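Local structure of RNA silencing suppressor p19 (Carnation Italian ringspot virus, 6BJG) at residues K60-F65 against G109-I114; S94-A99 against T129-C134. The protein suppresses RNA silencing in the plant host by binding short interfering RNAs as a homodimer and selecting them by the length of their duplex region. The protein carries 1 engineered substitution. One frame throughout, in Å; residues are numbered along the deposited sequence.

In the fold
Contact 1 lies within the antiparallel sheet, contact 2 between two helices packed on the sheet face turned away from the RNA. Contact 1 pairs the central strands 58-65 and 109-116 by backbone hydrogen bonds, buries almost every residue and carries polar groups on both faces. Contact 2 packs helix 92-99 against the start of helix 130-145 by apolar side chains, without a hydrogen bond between them, and runs out to a partly exposed edge at Asn96 and Gln131. Their centres lie 11 Å apart, and Trp63 and Phe65 of the first rest on Val95 of the second, making one continuous core.

Contact 1 (K60-F65 against G109-I114); sequences KESWGF and GCHYSI. Engineered in segment 109-114: His111 (natural residue Thr). With nucleotides of chain C; nucleotides of chain D.
The engineered His111 lies flat between protein and RNA: CA of Gly64 sits over one face of its imidazole, 4.0 Å from the ring centroid in a CH-pi contact, and O2' of A10 in chain D lies over the opposite face, 3.4 Å from NE2. With chi1 at 75°, the ring is turned across the neighbouring strand, onto the glycine. The strands beneath are antiparallel. Gly64 and His111 form one hydrogen-bonded pair, in which Gly64 N reaches His111 O at 2.8 Å almost straight (177°); Ser62 and Ser113 form the next, and Ser113 OG turns to Thr122.

On the opposite face of the sheet Trp63 and Tyr112 pack together. CB of Tyr112 stands over the six-membered ring of Trp63, 3.5 Å from its centroid and nearly on the ring normal, while the phenol ring meets the indole's five-membered ring obliquely. A chi1 of 169° swings the phenol away from its own amide nitrogen and out to Glu61, where OH donates a very short 2.5 Å hydrogen bond to OE1, which lies in the phenol plane. Lys141 forms a salt bridge to the same oxygen and Ser89 bonds the other, so the buried carboxylate is probably kept ionised.

At the start of segment 60-65, the extended side chain of Lys60 lets NZ donate a 2.9 Å hydrogen bond to OP1 of C2 in chain C. Such a two-faced antiparallel sheet, with backbone sugars and phosphates on one side and helices on the other, is the siRNA-binding platform of p19.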
ATOM      1  N   LYS B  60     -11.117  -3.575   7.314  1.00 24.43           N
ATOM      2  CA  LYS B  60     -11.746  -2.759   6.288  1.00 23.70           C
ATOM      3  C   LYS B  60     -10.944  -2.891   5.002  1.00 22.55           C
ATOM      4  O   LYS B  60      -9.715  -2.788   5.022  1.00 22.60           O
ATOM      5  CB  LYS B  60     -11.819  -1.294   6.731  1.00 24.27           C
ATOM      6  CG  LYS B  60     -12.645  -0.398   5.821  1.00 24.37           C
ATOM      7  CD  LYS B  60     -12.821   0.997   6.417  1.00 25.14           C
ATOM      8  CE  LYS B  60     -13.755   1.849   5.568  1.00 25.60           C
ATOM      9  NZ  LYS B  60     -13.983   3.204   6.144  1.00 26.79           N
ATOM     10  N   GLU B  61     -11.639  -3.142   3.893  1.00 23.36           N
ATOM     11  CA  GLU B  61     -11.001  -3.252   2.591  1.00 22.44           C
ATOM     12  C   GLU B  61     -11.848  -2.519   1.562  1.00 21.12           C
ATOM     13  O   GLU B  61     -13.039  -2.278   1.770  1.00 20.86           O
ATOM     14  CB  GLU B  61     -10.802  -4.718   2.172  1.00 23.17           C
ATOM     15  CG  GLU B  61     -12.089  -5.528   2.108  1.00 23.56           C
ATOM     16  CD  GLU B  61     -11.871  -6.943   1.595  1.00 24.04           C
ATOM     17  OE1 GLU B  61     -10.730  -7.275   1.210  1.00 24.52           O
ATOM     18  OE2 GLU B  61     -12.847  -7.723   1.576  1.00 24.48           O
ATOM     19  N   SER B  62     -11.220  -2.161   0.444  1.00 21.67           N
ATOM     20  CA  SER B  62     -11.926  -1.442  -0.607  1.00 22.15           C
ATOM     21  C   SER B  62     -11.237  -1.675  -1.944  1.00 21.76           C
ATOM     22  O   SER B  62     -10.028  -1.914  -2.006  1.00 21.97           O
ATOM     23  CB  SER B  62     -12.003   0.060  -0.303  1.00 22.80           C
ATOM     24  OG  SER B  62     -10.725   0.598  -0.014  1.00 22.97           O
ATOM     25  N   TRP B  63     -12.031  -1.607  -3.010  1.00 15.81           N
ATOM     26  CA  TRP B  63     -11.552  -1.715  -4.380  1.00 16.71           C
ATOM     27  C   TRP B  63     -11.960  -0.463  -5.140  1.00 17.13           C
ATOM     28  O   TRP B  63     -13.142  -0.103  -5.160  1.00 17.42           O
ATOM     29  CB  TRP B  63     -12.120  -2.954  -5.080  1.00 16.67           C
ATOM     30  CG  TRP B  63     -11.246  -4.166  -4.984  1.00 16.97           C
ATOM     31  CD1 TRP B  63     -11.441  -5.256  -4.188  1.00 16.76           C
ATOM     32  CD2 TRP B  63     -10.038  -4.413  -5.714  1.00 18.66           C
ATOM     33  NE1 TRP B  63     -10.430  -6.167  -4.377  1.00 17.60           N
ATOM     34  CE2 TRP B  63      -9.555  -5.672  -5.308  1.00 19.27           C
ATOM     35  CE3 TRP B  63      -9.321  -3.693  -6.672  1.00 19.56           C
ATOM     36  CZ2 TRP B  63      -8.386  -6.226  -5.826  1.00 21.03           C
ATOM     37  CZ3 TRP B  63      -8.159  -4.244  -7.185  1.00 21.54           C
ATOM     38  CH2 TRP B  63      -7.704  -5.498  -6.760  1.00 22.00           C
ATOM     39  N   GLY B  64     -10.988   0.194  -5.765  1.00 17.03           N
ATOM     40  CA  GLY B  64     -11.232   1.387  -6.551  1.00 18.12           C
ATOM     41  C   GLY B  64     -10.931   1.133  -8.021  1.00 19.11           C
ATOM     42  O   GLY B  64      -9.901   0.550  -8.359  1.00 19.67           O
ATOM     43  N   PHE B  65     -11.855   1.566  -8.875  1.00 18.59           N
ATOM     44  CA  PHE B  65     -11.676   1.552 -10.326  1.00 20.28           C
ATOM     45  C   PHE B  65     -11.901   2.987 -10.789  1.00 22.01           C
ATOM     46  O   PHE B  65     -13.045   3.418 -10.964  1.00 23.04           O
ATOM     47  CB  PHE B  65     -12.634   0.578 -11.001  1.00 20.68           C
ATOM     48  CG  PHE B  65     -12.677  -0.773 -10.351  1.00 19.26           C
ATOM     49  CD1 PHE B  65     -11.577  -1.611 -10.390  1.00 19.21           C
ATOM     50  CD2 PHE B  65     -13.817  -1.206  -9.701  1.00 18.42           C
ATOM     51  CE1 PHE B  65     -11.614  -2.855  -9.787  1.00 18.39           C
ATOM     52  CE2 PHE B  65     -13.860  -2.449  -9.099  1.00 17.46           C
ATOM     53  CZ  PHE B  65     -12.759  -3.273  -9.142  1.00 17.46           C
ATOM     54  N   GLY B 109      -6.424   5.008 -12.760  1.00 33.79           N
ATOM     55  CA  GLY B 109      -5.784   4.377 -11.621  1.00 32.21           C
ATOM     56  C   GLY B 109      -6.764   3.489 -10.877  1.00 31.99           C
ATOM     57  O   GLY B 109      -7.899   3.890 -10.598  1.00 30.92           O
ATOM     58  N   CYS B 110      -6.329   2.273 -10.569  1.00 27.61           N
ATOM     59  CA  CYS B 110      -7.083   1.348  -9.742  1.00 26.56           C
ATOM     60  C   CYS B 110      -6.293   1.078  -8.470  1.00 25.60           C
ATOM     61  O   CYS B 110      -5.071   1.245  -8.430  1.00 26.08           O
ATOM     62  CB  CYS B 110      -7.359   0.034 -10.484  1.00 27.43           C
ATOM     63  SG  CYS B 110      -8.191   0.242 -12.083  1.00 29.42           S
ATOM     64  N   HIS B 111      -6.995   0.671  -7.417  1.00 24.74           N
ATOM     65  CA  HIS B 111      -6.305   0.371  -6.174  1.00 24.36           C
ATOM     66  C   HIS B 111      -7.125  -0.607  -5.352  1.00 23.39           C
ATOM     67  O   HIS B 111      -8.346  -0.701  -5.490  1.00 22.25           O
ATOM     68  CB  HIS B 111      -6.031   1.640  -5.359  1.00 21.93           C
ATOM     69  CG  HIS B 111      -7.244   2.202  -4.685  1.00 19.14           C
ATOM     70  ND1 HIS B 111      -8.022   3.187  -5.252  1.00 18.30           N
ATOM     71  CD2 HIS B 111      -7.812   1.917  -3.488  1.00 17.68           C
ATOM     72  CE1 HIS B 111      -9.018   3.485  -4.436  1.00 16.69           C
ATOM     73  NE2 HIS B 111      -8.914   2.729  -3.358  1.00 16.34           N
ATOM     74  N   TYR B 112      -6.423  -1.337  -4.492  1.00 24.03           N
ATOM     75  CA  TYR B 112      -7.036  -2.114  -3.428  1.00 22.57           C
ATOM     76  C   TYR B 112      -6.366  -1.707  -2.127  1.00 22.57           C
ATOM     77  O   TYR B 112      -5.138  -1.592  -2.069  1.00 23.82           O
ATOM     78  CB  TYR B 112      -6.886  -3.620  -3.654  1.00 22.32           C
ATOM     79  CG  TYR B 112      -7.277  -4.442  -2.448  1.00 20.64           C
ATOM     80  CD1 TYR B 112      -8.607  -4.756  -2.196  1.00 19.69           C
ATOM     81  CD2 TYR B 112      -6.317  -4.897  -1.553  1.00 20.71           C
ATOM     82  CE1 TYR B 112      -8.968  -5.503  -1.093  1.00 19.21           C
ATOM     83  CE2 TYR B 112      -6.669  -5.647  -0.448  1.00 20.24           C
ATOM     84  CZ  TYR B 112      -7.996  -5.946  -0.223  1.00 19.47           C
ATOM     85  OH  TYR B 112      -8.350  -6.693   0.877  1.00 19.71           O
ATOM     86  N   SER B 113      -7.170  -1.479  -1.094  1.00 29.44           N
ATOM     87  CA  SER B 113      -6.667  -1.019   0.190  1.00 29.85           C
ATOM     88  C   SER B 113      -7.283  -1.858   1.297  1.00 27.48           C
ATOM     89  O   SER B 113      -8.456  -2.232   1.227  1.00 26.77           O
ATOM     90  CB  SER B 113      -6.986   0.463   0.408  1.00 28.68           C
ATOM     91  OG  SER B 113      -6.315   0.963   1.550  1.00 29.15           O
ATOM     92  N   ILE B 114      -6.481  -2.160   2.313  1.00 19.26           N
ATOM     93  CA  ILE B 114      -6.929  -2.977   3.435  1.00 19.39           C
ATOM     94  C   ILE B 114      -6.226  -2.484   4.689  1.00 20.01           C
ATOM     95  O   ILE B 114      -5.031  -2.178   4.666  1.00 20.80           O
ATOM     96  CB  ILE B 114      -6.654  -4.475   3.188  1.00 19.94           C
ATOM     97  CG1 ILE B 114      -7.147  -5.309   4.374  1.00 20.11           C
ATOM     98  CG2 ILE B 114      -5.168  -4.707   2.931  1.00 21.03           C
ATOM     99  CD1 ILE B 114      -7.092  -6.805   4.143  1.00 21.27           C
TER
ATOM    100  P     G C  13       0.481   5.162 -12.050  1.00 28.38           P
ATOM    101  OP1   G C  13       0.932   4.040 -12.913  1.00 31.82           O
ATOM    102  OP2   G C  13       1.440   6.232 -11.675  1.00 30.56           O
ATOM    103  O5'   G C  13      -0.770   5.846 -12.756  1.00 29.49           O
ATOM    104  C5'   G C  13      -1.881   5.065 -13.171  1.00 28.76           C
ATOM    105  C4'   G C  13      -3.048   5.927 -13.580  1.00 30.52           C
ATOM    106  O4'   G C  13      -3.544   6.677 -12.440  1.00 30.08           O
ATOM    107  C3'   G C  13      -2.751   6.995 -14.616  1.00 33.07           C
ATOM    108  O3'   G C  13      -2.697   6.484 -15.935  1.00 34.79           O
ATOM    109  C2'   G C  13      -3.874   7.998 -14.384  1.00 34.18           C
ATOM    110  O2'   G C  13      -5.088   7.562 -14.979  1.00 35.62           O
ATOM    111  C1'   G C  13      -4.019   7.938 -12.864  1.00 32.15           C
ATOM    112  N9    G C  13      -3.238   8.994 -12.191  1.00 31.90           N
ATOM    113  C8    G C  13      -2.022   8.864 -11.562  1.00 30.54           C
ATOM    114  N7    G C  13      -1.582   9.984 -11.058  1.00 31.27           N
ATOM    115  C5    G C  13      -2.564  10.912 -11.375  1.00 32.90           C
ATOM    116  C6    G C  13      -2.645  12.301 -11.093  1.00 34.66           C
ATOM    117  O6    G C  13      -1.836  13.015 -10.486  1.00 34.57           O
ATOM    118  N1    G C  13      -3.815  12.859 -11.599  1.00 37.07           N
ATOM    119  C2    G C  13      -4.784  12.171 -12.287  1.00 37.71           C
ATOM    120  N2    G C  13      -5.839  12.889 -12.696  1.00 40.56           N
ATOM    121  N3    G C  13      -4.720  10.878 -12.556  1.00 36.02           N
ATOM    122  C4    G C  13      -3.592  10.316 -12.075  1.00 33.67           C
ATOM    123  P     C C   2     -16.296   2.623   9.161  1.00 25.73           P
ATOM    124  OP1   C C   2     -16.145   2.162   7.757  1.00 27.71           O
ATOM    125  OP2   C C   2     -15.239   3.462   9.783  1.00 24.62           O
ATOM    126  O5'   C C   2     -17.666   3.423   9.249  1.00 24.48           O
ATOM    127  C5'   C C   2     -18.868   2.862   8.745  1.00 25.78           C
ATOM    128  C4'   C C   2     -20.004   3.842   8.848  1.00 25.03           C
ATOM    129  O4'   C C   2     -20.292   4.113  10.244  1.00 24.00           O
ATOM    130  C3'   C C   2     -19.740   5.215   8.258  1.00 25.94           C
ATOM    131  O3'   C C   2     -19.885   5.253   6.850  1.00 26.02           O
ATOM    132  C2'   C C   2     -20.732   6.091   9.008  1.00 26.41           C
ATOM    133  O2'   C C   2     -22.038   5.964   8.473  1.00 31.57           O
ATOM    134  C1'   C C   2     -20.706   5.455  10.397  1.00 27.70           C
ATOM    135  N1    C C   2     -19.765   6.153  11.298  1.00 29.21           N
ATOM    136  C2    C C   2     -20.201   7.338  11.887  1.00 31.32           C
ATOM    137  O2    C C   2     -21.347   7.739  11.639  1.00 32.70           O
ATOM    138  N3    C C   2     -19.373   8.014  12.712  1.00 32.40           N
ATOM    139  C4    C C   2     -18.149   7.549  12.950  1.00 32.51           C
ATOM    140  N4    C C   2     -17.373   8.258  13.773  1.00 34.66           N
ATOM    141  C5    C C   2     -17.670   6.344  12.358  1.00 30.88           C
ATOM    142  C6    C C   2     -18.504   5.684  11.542  1.00 29.78           C
TER
ATOM    143  P     A D  10     -11.969   9.752  -2.724  1.00 53.55           P
ATOM    144  OP1   A D  10     -13.342   9.349  -2.330  1.00 55.09           O
ATOM    145  OP2   A D  10     -11.460  11.088  -2.320  1.00 52.04           O
ATOM    146  O5'   A D  10     -10.967   8.644  -2.180  1.00 51.10           O
ATOM    147  C5'   A D  10     -10.978   7.335  -2.726  1.00 52.21           C
ATOM    148  C4'   A D  10      -9.636   6.668  -2.577  1.00 50.65           C
ATOM    149  O4'   A D  10      -8.632   7.404  -3.322  1.00 48.84           O
ATOM    150  C3'   A D  10      -9.079   6.613  -1.166  1.00 49.30           C
ATOM    151  O3'   A D  10      -9.642   5.568  -0.394  1.00 51.29           O
ATOM    152  C2'   A D  10      -7.581   6.464  -1.406  1.00 48.45           C
ATOM    153  O2'   A D  10      -7.240   5.116  -1.696  1.00 50.13           O
ATOM    154  C1'   A D  10      -7.385   7.316  -2.664  1.00 47.60           C
ATOM    155  N9    A D  10      -6.899   8.678  -2.367  1.00 45.82           N
ATOM    156  C8    A D  10      -7.585   9.866  -2.443  1.00 45.67           C
ATOM    157  N7    A D  10      -6.865  10.918  -2.127  1.00 45.51           N
ATOM    158  C5    A D  10      -5.616  10.389  -1.827  1.00 44.79           C
ATOM    159  C6    A D  10      -4.405  10.982  -1.418  1.00 45.06           C
ATOM    160  N6    A D  10      -4.238  12.295  -1.232  1.00 48.61           N
ATOM    161  N1    A D  10      -3.348  10.167  -1.204  1.00 44.72           N
ATOM    162  C2    A D  10      -3.507   8.850  -1.388  1.00 44.86           C
ATOM    163  N3    A D  10      -4.592   8.177  -1.769  1.00 45.41           N
ATOM    164  C4    A D  10      -5.625   9.013  -1.976  1.00 45.12           C
TER

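Contact 2 (S94-A99 against T129-C134); sequences SVNYAA and TLQHLC
Apolar contact does most of the work between residues 94-99 and 129-134. Leu130 reaches across with both methyl branches: CD2 presses on CB of Ala99 at 3.3 Å, tighter than usual for two carbons, and CD1 lies 4.1 Å from CG1 of Val95. A chi1 of -177° extends the isobutyl group toward the facing helix. One turn further on, the sulfur of Cys134 approaches the same valine methyl, SG to CG1 3.7 Å. Val95 thus meets both the leucine and the cysteine, and its side chain also touches Trp63 and Phe65 of the strand beneath.

Polar groups border this packing without bonding across it. Asn96 and Leu130 lie alongside with their side chains running opposite ways, OD1 of Asn96 3.9 Å from CD2 of the leucine. The same OD1 touches the aliphatic CG of Gln131, where the two side chains cross at about a right angle. ND2 of Asn96 comes within 3.9 Å of Cys134 SG, but its hydrogen bond goes back to the carbonyl of Gly92 in its own helix, which holds the amide along the outer edge of the contact.

The axes remain 10.4 Å apart and run at 145°, a wide spacing bridged by side chains. Beyond Leu130, Leu133 packs on Val119 of the second subunit. The arrangement is a two-layer alpha+beta one, with helices 92-99 and 130-145 side by side on the face of the antiparallel sheet turned away from the RNA.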
ATOM      1  N   SER B  94     -14.021 -11.939  -9.664  1.00 33.28           N
ATOM      2  CA  SER B  94     -15.033 -10.972  -9.253  1.00 31.75           C
ATOM      3  C   SER B  94     -14.545  -9.539  -9.411  1.00 29.68           C
ATOM      4  O   SER B  94     -15.356  -8.632  -9.630  1.00 29.31           O
ATOM      5  CB  SER B  94     -15.453 -11.233  -7.806  1.00 31.56           C
ATOM      6  OG  SER B  94     -14.366 -11.054  -6.917  1.00 29.65           O
ATOM      7  N   VAL B  95     -13.235  -9.310  -9.307  1.00 29.86           N
ATOM      8  CA  VAL B  95     -12.696  -7.964  -9.475  1.00 28.59           C
ATOM      9  C   VAL B  95     -12.651  -7.584 -10.949  1.00 30.78           C
ATOM     10  O   VAL B  95     -13.091  -6.496 -11.338  1.00 30.48           O
ATOM     11  CB  VAL B  95     -11.305  -7.864  -8.818  1.00 27.08           C
ATOM     12  CG1 VAL B  95     -10.651  -6.519  -9.129  1.00 25.37           C
ATOM     13  CG2 VAL B  95     -11.420  -8.056  -7.311  1.00 25.31           C
ATOM     14  N   ASN B  96     -12.113  -8.468 -11.794  1.00 32.88           N
ATOM     15  CA  ASN B  96     -12.039  -8.173 -13.221  1.00 37.89           C
ATOM     16  C   ASN B  96     -13.430  -8.040 -13.826  1.00 39.79           C
ATOM     17  O   ASN B  96     -13.666  -7.173 -14.676  1.00 37.49           O
ATOM     18  CB  ASN B  96     -11.237  -9.258 -13.940  1.00 39.92           C
ATOM     19  CG  ASN B  96      -9.744  -8.983 -13.933  1.00 38.94           C
ATOM     20  OD1 ASN B  96      -9.201  -8.433 -14.891  1.00 40.13           O
ATOM     21  ND2 ASN B  96      -9.074  -9.362 -12.848  1.00 36.97           N
ATOM     22  N   TYR B  97     -14.365  -8.892 -13.403  1.00 35.11           N
ATOM     23  CA  TYR B  97     -15.744  -8.768 -13.861  1.00 36.70           C
ATOM     24  C   TYR B  97     -16.311  -7.398 -13.507  1.00 34.77           C
ATOM     25  O   TYR B  97     -16.837  -6.688 -14.372  1.00 36.12           O
ATOM     26  CB  TYR B  97     -16.595  -9.880 -13.249  1.00 37.58           C
ATOM     27  CG  TYR B  97     -18.043  -9.856 -13.685  1.00 39.58           C
ATOM     28  CD1 TYR B  97     -18.426 -10.377 -14.912  1.00 43.53           C
ATOM     29  CD2 TYR B  97     -19.026  -9.313 -12.868  1.00 39.43           C
ATOM     30  CE1 TYR B  97     -19.748 -10.357 -15.315  1.00 45.92           C
ATOM     31  CE2 TYR B  97     -20.349  -9.290 -13.262  1.00 41.27           C
ATOM     32  CZ  TYR B  97     -20.706  -9.813 -14.486  1.00 44.56           C
ATOM     33  OH  TYR B  97     -22.023  -9.793 -14.883  1.00 46.73           O
ATOM     34  N   ALA B  98     -16.206  -7.010 -12.233  1.00 31.64           N
ATOM     35  CA  ALA B  98     -16.725  -5.716 -11.803  1.00 29.94           C
ATOM     36  C   ALA B  98     -15.975  -4.571 -12.469  1.00 29.56           C
ATOM     37  O   ALA B  98     -16.577  -3.554 -12.834  1.00 29.88           O
ATOM     38  CB  ALA B  98     -16.637  -5.597 -10.281  1.00 27.23           C
ATOM     39  N   ALA B  99     -14.658  -4.715 -12.632  1.00 30.21           N
ATOM     40  CA  ALA B  99     -13.861  -3.639 -13.208  1.00 29.99           C
ATOM     41  C   ALA B  99     -14.253  -3.373 -14.655  1.00 32.86           C
ATOM     42  O   ALA B  99     -14.265  -2.219 -15.101  1.00 33.04           O
ATOM     43  CB  ALA B  99     -12.374  -3.980 -13.114  1.00 29.39           C
ATOM     44  N   THR B 129      -3.079  -2.854 -15.584  1.00 35.67           N
ATOM     45  CA  THR B 129      -2.285  -3.776 -14.780  1.00 34.77           C
ATOM     46  C   THR B 129      -3.135  -4.454 -13.713  1.00 32.79           C
ATOM     47  O   THR B 129      -2.601  -4.925 -12.704  1.00 31.02           O
ATOM     48  CB  THR B 129      -1.105  -3.050 -14.127  1.00 33.64           C
ATOM     49  OG1 THR B 129      -1.575  -2.221 -13.055  1.00 32.19           O
ATOM     50  CG2 THR B 129      -0.370  -2.186 -15.143  1.00 35.08           C
ATOM     51  N   LEU B 130      -4.453  -4.522 -13.925  1.00 32.01           N
ATOM     52  CA  LEU B 130      -5.358  -4.945 -12.861  1.00 30.25           C
ATOM     53  C   LEU B 130      -5.080  -6.378 -12.422  1.00 31.02           C
ATOM     54  O   LEU B 130      -5.139  -6.688 -11.227  1.00 29.25           O
ATOM     55  CB  LEU B 130      -6.809  -4.794 -13.320  1.00 30.66           C
ATOM     56  CG  LEU B 130      -7.887  -5.130 -12.286  1.00 28.94           C
ATOM     57  CD1 LEU B 130      -7.787  -4.234 -11.064  1.00 26.48           C
ATOM     58  CD2 LEU B 130      -9.268  -5.016 -12.914  1.00 30.26           C
ATOM     59  N   GLN B 131      -4.783  -7.271 -13.369  1.00 33.40           N
ATOM     60  CA  GLN B 131      -4.486  -8.650 -12.993  1.00 34.74           C
ATOM     61  C   GLN B 131      -3.312  -8.709 -12.023  1.00 33.39           C
ATOM     62  O   GLN B 131      -3.345  -9.459 -11.040  1.00 32.56           O
ATOM     63  CB  GLN B 131      -4.211  -9.493 -14.240  1.00 38.91           C
ATOM     64  CG  GLN B 131      -5.464  -9.780 -15.064  1.00 41.44           C
ATOM     65  CD  GLN B 131      -5.284 -10.920 -16.056  1.00 46.07           C
ATOM     66  OE1 GLN B 131      -4.200 -11.116 -16.612  1.00 48.03           O
ATOM     67  NE2 GLN B 131      -6.351 -11.682 -16.277  1.00 47.72           N
ATOM     68  N   HIS B 132      -2.273  -7.909 -12.270  1.00 38.83           N
ATOM     69  CA  HIS B 132      -1.134  -7.881 -11.357  1.00 38.07           C
ATOM     70  C   HIS B 132      -1.522  -7.293 -10.007  1.00 35.19           C
ATOM     71  O   HIS B 132      -1.048  -7.758  -8.964  1.00 34.92           O
ATOM     72  CB  HIS B 132       0.016  -7.090 -11.981  1.00 39.07           C
ATOM     73  CG  HIS B 132       0.707  -7.815 -13.094  1.00 42.44           C
ATOM     74  ND1 HIS B 132       0.805  -9.189 -13.138  1.00 44.47           N
ATOM     75  CD2 HIS B 132       1.327  -7.357 -14.207  1.00 44.58           C
ATOM     76  CE1 HIS B 132       1.461  -9.547 -14.228  1.00 47.54           C
ATOM     77  NE2 HIS B 132       1.790  -8.454 -14.894  1.00 47.73           N
ATOM     78  N   LEU B 133      -2.377  -6.267 -10.000  1.00 31.23           N
ATOM     79  CA  LEU B 133      -2.866  -5.731  -8.734  1.00 29.25           C
ATOM     80  C   LEU B 133      -3.574  -6.807  -7.923  1.00 28.31           C
ATOM     81  O   LEU B 133      -3.355  -6.929  -6.711  1.00 27.59           O
ATOM     82  CB  LEU B 133      -3.810  -4.555  -8.986  1.00 28.33           C
ATOM     83  CG  LEU B 133      -3.286  -3.399  -9.840  1.00 29.45           C
ATOM     84  CD1 LEU B 133      -4.318  -2.283  -9.888  1.00 29.06           C
ATOM     85  CD2 LEU B 133      -1.957  -2.880  -9.320  1.00 29.71           C
ATOM     86  N   CYS B 134      -4.425  -7.601  -8.576  1.00 28.51           N
ATOM     87  CA  CYS B 134      -5.169  -8.642  -7.874  1.00 28.51           C
ATOM     88  C   CYS B 134      -4.227  -9.646  -7.224  1.00 30.23           C
ATOM     89  O   CYS B 134      -4.353  -9.952  -6.033  1.00 29.59           O
ATOM     90  CB  CYS B 134      -6.118  -9.347  -8.843  1.00 30.18           C
ATOM     91  SG  CYS B 134      -7.475  -8.313  -9.410  1.00 29.57           S
TER